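Long-range contacts in methylxanthine N1-demethylase NdmA (Pseudomonas putida, PDB 6ICN), which removes the N1-methyl group of caffeine and related methylxanthines as formaldehyde, in a Rieske-type oxygenase reaction that begins bacterial caffeine degradation: residues Ile154-Ala159 against Ala250-Val255; Ile167-Pro172 against Phe281-Arg286. One frame throughout, in Å; residues are numbered along the deposited sequence.

Contact 1: residues Ile154-Ala159 against Ala250-Val255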
loop_
_atom_site.group_PDB
_atom_site.type_symbol
_atom_site.label_atom_id
_atom_site.label_comp_id
_atom_site.label_asym_id
_atom_site.label_seq_id
_atom_site.Cartn_x
_atom_site.Cartn_y
_atom_site.Cartn_z
ATOM N N ILE A 154 -30.974 31.044 -1.833
ATOM C CA ILE A 154 -30.216 29.991 -2.519
ATOM C C ILE A 154 -29.914 30.430 -3.946
ATOM O O ILE A 154 -30.798 30.991 -4.634
ATOM C CB ILE A 154 -30.991 28.659 -2.489
ATOM C CG1 ILE A 154 -31.016 28.145 -1.048
ATOM C CG2 ILE A 154 -30.379 27.634 -3.452
ATOM C CD1 ILE A 154 -31.965 26.974 -0.797
ATOM N N PRO A 155 -28.689 30.210 -4.440
ATOM C CA PRO A 155 -28.312 30.601 -5.807
ATOM C C PRO A 155 -29.248 30.154 -6.917
ATOM O O PRO A 155 -29.975 29.163 -6.795
ATOM C CB PRO A 155 -26.936 29.937 -5.966
ATOM C CG PRO A 155 -26.363 29.998 -4.593
ATOM C CD PRO A 155 -27.522 29.768 -3.655
ATOM N N TYR A 156 -29.204 30.892 -8.026
ATOM C CA TYR A 156 -30.055 30.659 -9.181
ATOM C C TYR A 156 -29.415 29.658 -10.142
ATOM O O TYR A 156 -28.269 29.832 -10.566
ATOM C CB TYR A 156 -30.308 31.996 -9.880
ATOM C CG TYR A 156 -30.907 31.930 -11.270
ATOM C CD1 TYR A 156 -32.240 31.601 -11.460
ATOM C CD2 TYR A 156 -30.139 32.240 -12.391
ATOM C CE1 TYR A 156 -32.790 31.559 -12.742
ATOM C CE2 TYR A 156 -30.681 32.218 -13.675
ATOM C CZ TYR A 156 -32.009 31.871 -13.840
ATOM O OH TYR A 156 -32.538 31.843 -15.118
ATOM N N PHE A 157 -30.177 28.625 -10.497
ATOM C CA PHE A 157 -29.848 27.661 -11.543
ATOM C C PHE A 157 -30.905 27.788 -12.637
ATOM O O PHE A 157 -32.080 27.491 -12.397
ATOM C CB PHE A 157 -29.829 26.249 -10.939
ATOM C CG PHE A 157 -29.548 25.131 -11.914
ATOM C CD1 PHE A 157 -28.747 25.320 -13.034
ATOM C CD2 PHE A 157 -30.057 23.861 -11.667
ATOM C CE1 PHE A 157 -28.470 24.261 -13.922
ATOM C CE2 PHE A 157 -29.778 22.796 -12.537
ATOM C CZ PHE A 157 -28.996 22.994 -13.665
ATOM N N SER A 158 -30.493 28.216 -13.836
ATOM C CA SER A 158 -31.466 28.575 -14.872
ATOM C C SER A 158 -32.209 27.363 -15.440
ATOM O O SER A 158 -33.329 27.505 -15.951
ATOM C CB SER A 158 -30.766 29.339 -16.006
ATOM O OG SER A 158 -29.843 28.522 -16.721
ATOM N N ALA A 159 -31.611 26.176 -15.387
ATOM C CA ALA A 159 -32.164 25.015 -16.069
ATOM C C ALA A 159 -33.218 24.288 -15.259
ATOM O O ALA A 159 -33.903 23.420 -15.810
ATOM C CB ALA A 159 -31.054 24.021 -16.431
ATOM N N ALA A 250 -21.511 30.895 -6.523
ATOM C CA ALA A 250 -22.261 30.095 -7.487
ATOM C C ALA A 250 -22.201 30.733 -8.864
ATOM O O ALA A 250 -22.368 31.948 -8.994
ATOM C CB ALA A 250 -23.713 29.938 -7.048
ATOM N N ILE A 251 -21.972 29.916 -9.891
ATOM C CA ILE A 251 -21.917 30.385 -11.273
ATOM C C ILE A 251 -22.898 29.592 -12.126
ATOM O O ILE A 251 -22.804 28.360 -12.213
ATOM C CB ILE A 251 -20.503 30.284 -11.860
ATOM C CG1 ILE A 251 -19.528 31.142 -11.044
ATOM C CG2 ILE A 251 -20.490 30.673 -13.340
ATOM C CD1 ILE A 251 -18.099 30.704 -11.236
ATOM N N ASN A 252 -23.823 30.299 -12.786
ATOM C CA ASN A 252 -24.722 29.711 -13.769
ATOM C C ASN A 252 -24.276 30.201 -15.140
ATOM O O ASN A 252 -24.350 31.404 -15.428
ATOM C CB ASN A 252 -26.174 30.094 -13.481
ATOM C CG ASN A 252 -27.160 29.372 -14.391
ATOM O OD1 ASN A 252 -27.650 28.290 -14.055
ATOM N ND2 ASN A 252 -27.460 29.968 -15.541
ATOM N N LEU A 253 -23.776 29.283 -15.974
ATOM C CA LEU A 253 -23.270 29.623 -17.304
ATOM C C LEU A 253 -24.167 28.980 -18.360
ATOM O O LEU A 253 -24.198 27.750 -18.497
ATOM C CB LEU A 253 -21.814 29.174 -17.467
ATOM C CG LEU A 253 -21.238 29.235 -18.886
ATOM C CD1 LEU A 253 -21.349 30.655 -19.474
ATOM C CD2 LEU A 253 -19.770 28.774 -18.896
ATOM N N GLU A 254 -24.891 29.805 -19.117
ATOM C CA GLU A 254 -25.713 29.315 -20.220
ATOM C C GLU A 254 -24.934 29.458 -21.518
ATOM O O GLU A 254 -24.549 30.573 -21.891
ATOM C CB GLU A 254 -27.029 30.086 -20.302
ATOM C CG GLU A 254 -27.948 29.864 -19.116
ATOM C CD GLU A 254 -29.155 30.803 -19.139
ATOM O OE1 GLU A 254 -29.125 31.868 -18.470
ATOM O OE2 GLU A 254 -30.129 30.473 -19.852
ATOM N N VAL A 255 -24.691 28.335 -22.198
ATOM C CA VAL A 255 -23.951 28.317 -23.460
ATOM C C VAL A 255 -24.921 28.028 -24.600
ATOM O O VAL A 255 -25.578 26.978 -24.625
ATOM C CB VAL A 255 -22.811 27.284 -23.459
ATOM C CG1 VAL A 255 -22.022 27.375 -24.766
ATOM C CG2 VAL A 255 -21.891 27.479 -22.263
HETATM O O HOH W 1 -31.093 33.057 -17.171
HETATM O O HOH W 2 -30.975 27.878 -18.832
#
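N252 reaches from strand 250-257 into the passing loop and grips S158 with both heteroatoms of its amide. Its CG stands anti to the backbone N (chi1 -173°), which carries the carboxamide up from the strand to the loop. At the base, CB of N252 rests 3.6 Å from O of Y156. Farther out, OD1 of N252 accepts the backbone N-H of S158 at 2.9 Å; the bond is nearly straight, but the donor sits above the carbonyl plane, 51° out of it. The same OD1 lies near the plane of the F157 ring, at its edge and 3.3 Å from CD1 of F157. ND2 of N252 donates to OG of S158 at 3.0 Å, with the hydroxyl in the amide plane. Asparagine suits this buried place because one short side chain offers an acceptor for the loop's main chain and a donor for its serine.

CG of E254 passes 3.3 Å from OG of S158, and two waters donate to its carboxylate: one is bonded to that hydroxyl, the other to OH of Y156. At the opposite end of the contact, CB of P155 presses on CB of A250 at 3.4 Å, tight for two carbons; alanine's lone methyl lets the proline ring come so close. The CB of F157 points away from strand 250-257, and its ring meets those of F267 and Y138. Meanwhile I251 and L253 point away from the loop, and L253 touches caffeine. The linker thus covers the back of the antiparallel sheet in the helix-grip catalytic domain characteristic of Rieske oxygenases.

Contact 2: residues Ile167-Pro172 against Phe281-Arg286; sequences IVIQEP and FLIFAR
An antiparallel strand pair at one margin of the catalytic domain's sheet joins V168 to F284, with strand 166-175 outermost within this chain. V168 and F284 form the hydrogen-bonded pair: N of V168 donates to O of F284 at 2.8 Å, and N of F284 returns a bond to O of V168 at 2.9 Å. The flanking pairs, I167 with A285 and I169 with I283, are non-hydrogen-bonded. One further bond runs from N of Q170 to O of L282; beyond it a water accepts from N of L282 and reaches O of Q170 and O of E171 only weakly, where direct pairing gives way.

On the V168 face, CG of F284 is set between its own backbone N and carbonyl carbon (chi1 67°), turning the ring back beneath the neighbouring strand. CB of V168 stands over that ring, 3.8 Å from its centroid, in a CH-pi contact that a compact beta-branched residue makes well. OE1 of Q170 comes obliquely to CE1 of F284 at 3.4 Å, the amide plane 82° from the ring; this oxygen is bonded to N300, a residue of the caffeine pocket. With an alanine in place of F284, V168 would probably lose the aromatic face beneath it and the Q170 side chain one of its packing walls.

On the other face, CG2 of I167 meets CG2 of I283 at a tight 3.4 Å. Back on the V168 side, R286, salt-bridged to D291 and D293, brings the edge of its guanidinium to V168, with NH1 of R286 3.9 Å from CG2 of V168.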
loop_
_atom_site.group_PDB
_atom_site.type_symbol
_atom_site.label_atom_id
_atom_site.label_comp_id
_atom_site.label_asym_id
_atom_site.label_seq_id
_atom_site.Cartn_x
_atom_site.Cartn_y
_atom_site.Cartn_z
ATOM N N ILE A 167 -30.916 17.108 -17.112
ATOM C CA ILE A 167 -30.015 17.584 -16.058
ATOM C C ILE A 167 -29.216 16.411 -15.500
ATOM O O ILE A 167 -29.787 15.363 -15.183
ATOM C CB ILE A 167 -30.802 18.276 -14.934
ATOM C CG1 ILE A 167 -31.530 19.512 -15.476
ATOM C CG2 ILE A 167 -29.879 18.638 -13.775
ATOM C CD1 ILE A 167 -32.402 20.203 -14.441
ATOM N N VAL A 168 -27.899 16.601 -15.345
ATOM C CA VAL A 168 -27.010 15.622 -14.721
ATOM C C VAL A 168 -26.296 16.292 -13.551
ATOM O O VAL A 168 -25.674 17.350 -13.721
ATOM C CB VAL A 168 -25.982 15.070 -15.729
ATOM C CG1 VAL A 168 -24.926 14.208 -15.010
ATOM C CG2 VAL A 168 -26.676 14.296 -16.858
ATOM N N ILE A 169 -26.392 15.686 -12.371
ATOM C CA ILE A 169 -25.692 16.146 -11.171
ATOM C C ILE A 169 -24.423 15.315 -11.030
ATOM O O ILE A 169 -24.489 14.102 -10.791
ATOM C CB ILE A 169 -26.568 16.001 -9.918
ATOM C CG1 ILE A 169 -27.888 16.772 -10.081
ATOM C CG2 ILE A 169 -25.798 16.464 -8.658
ATOM C CD1 ILE A 169 -28.954 16.416 -9.011
ATOM N N GLN A 170 -23.269 15.956 -11.125
ATOM C CA GLN A 170 -22.045 15.170 -10.988
ATOM C C GLN A 170 -21.711 14.902 -9.522
ATOM O O GLN A 170 -22.215 15.551 -8.604
ATOM C CB GLN A 170 -20.872 15.868 -11.676
ATOM C CG GLN A 170 -21.050 15.938 -13.168
ATOM C CD GLN A 170 -19.746 16.031 -13.948
ATOM O OE1 GLN A 170 -19.766 16.204 -15.152
ATOM N NE2 GLN A 170 -18.610 15.901 -13.261
ATOM N N GLU A 171 -20.848 13.912 -9.308
ATOM C CA GLU A 171 -20.323 13.714 -7.970
ATOM C C GLU A 171 -19.452 14.909 -7.580
ATOM O O GLU A 171 -18.770 15.485 -8.427
ATOM C CB GLU A 171 -19.519 12.424 -7.906
ATOM C CG GLU A 171 -20.443 11.201 -7.922
ATOM C CD GLU A 171 -19.711 9.887 -8.015
ATOM O OE1 GLU A 171 -18.461 9.889 -8.038
ATOM O OE2 GLU A 171 -20.405 8.849 -8.055
ATOM N N PRO A 172 -19.431 15.279 -6.305
ATOM C CA PRO A 172 -18.585 16.411 -5.895
ATOM C C PRO A 172 -17.109 16.110 -6.108
ATOM O O PRO A 172 -16.678 14.955 -6.070
ATOM C CB PRO A 172 -18.912 16.605 -4.410
ATOM C CG PRO A 172 -19.734 15.419 -4.001
ATOM C CD PRO A 172 -20.315 14.798 -5.228
ATOM N N PHE A 281 -19.288 21.426 -6.635
ATOM C CA PHE A 281 -20.426 20.779 -7.271
ATOM C C PHE A 281 -20.585 21.307 -8.690
ATOM O O PHE A 281 -20.508 22.523 -8.917
ATOM C CB PHE A 281 -21.714 21.032 -6.465
ATOM C CG PHE A 281 -21.639 20.567 -5.028
ATOM C CD1 PHE A 281 -21.071 21.382 -4.043
ATOM C CD2 PHE A 281 -22.125 19.312 -4.657
ATOM C CE1 PHE A 281 -20.999 20.959 -2.712
ATOM C CE2 PHE A 281 -22.047 18.874 -3.322
ATOM C CZ PHE A 281 -21.484 19.689 -2.352
ATOM N N LEU A 282 -20.804 20.398 -9.638
ATOM C CA LEU A 282 -21.183 20.748 -11.001
ATOM C C LEU A 282 -22.482 20.039 -11.352
ATOM O O LEU A 282 -22.595 18.812 -11.203
ATOM C CB LEU A 282 -20.105 20.363 -12.030
ATOM C CG LEU A 282 -20.525 20.669 -13.485
ATOM C CD1 LEU A 282 -20.566 22.184 -13.713
ATOM C CD2 LEU A 282 -19.606 19.989 -14.508
ATOM N N ILE A 283 -23.465 20.816 -11.784
ATOM C CA ILE A 283 -24.680 20.298 -12.397
ATOM C C ILE A 283 -24.698 20.818 -13.824
ATOM O O ILE A 283 -24.435 22.006 -14.047
ATOM C CB ILE A 283 -25.938 20.765 -11.642
ATOM C CG1 ILE A 283 -25.823 20.464 -10.153
ATOM C CG2 ILE A 283 -27.191 20.100 -12.216
ATOM C CD1 ILE A 283 -27.006 20.949 -9.341
ATOM N N PHE A 284 -24.998 19.955 -14.792
ATOM C CA PHE A 284 -25.050 20.450 -16.160
ATOM C C PHE A 284 -26.318 19.964 -16.841
ATOM O O PHE A 284 -26.819 18.868 -16.562
ATOM C CB PHE A 284 -23.787 20.087 -16.994
ATOM C CG PHE A 284 -23.617 18.622 -17.263
ATOM C CD1 PHE A 284 -22.949 17.812 -16.361
ATOM C CD2 PHE A 284 -24.107 18.061 -18.432
ATOM C CE1 PHE A 284 -22.778 16.464 -16.622
ATOM C CE2 PHE A 284 -23.960 16.703 -18.692
ATOM C CZ PHE A 284 -23.296 15.904 -17.784
ATOM N N ALA A 285 -26.840 20.817 -17.721
ATOM C CA ALA A 285 -28.102 20.563 -18.404
ATOM C C ALA A 285 -27.908 20.753 -19.895
ATOM O O ALA A 285 -27.148 21.630 -20.320
ATOM C CB ALA A 285 -29.215 21.496 -17.918
ATOM N N ARG A 286 -28.583 19.924 -20.695
ATOM C CA ARG A 286 -28.386 20.052 -22.129
ATOM C C ARG A 286 -29.688 19.815 -22.870
ATOM O O ARG A 286 -30.502 18.971 -22.481
ATOM C CB ARG A 286 -27.299 19.100 -22.654
ATOM C CG ARG A 286 -27.593 17.607 -22.500
ATOM C CD ARG A 286 -26.281 16.854 -22.698
ATOM N NE ARG A 286 -26.445 15.432 -22.982
ATOM C CZ ARG A 286 -26.607 14.496 -22.056
ATOM N NH1 ARG A 286 -26.662 14.823 -20.767
ATOM N NH2 ARG A 286 -26.701 13.216 -22.421
HETATM O O HOH W 3 -20.568 17.745 -8.466
#

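How the contacts relate
Both contacts are built on the same seven-stranded sheet, their centres about 11 Å apart. Contact 2 is the more buried and belongs to the sheet itself, so main-chain bonds and apolar side chains dominate; contact 1 lays an irregular loop on the sheet's back, and there an asparagine side chain and waters do the joining, with an exposed tyrosine at its margin. The two meet directly: CZ of F157 packs 3.7 Å from CG2 of I283, and CB of A159 lies 3.5 Å from CB of A285. The loop of contact 1 therefore also covers one face of contact 2. Each contributes a leucine near caffeine, L253 and L282.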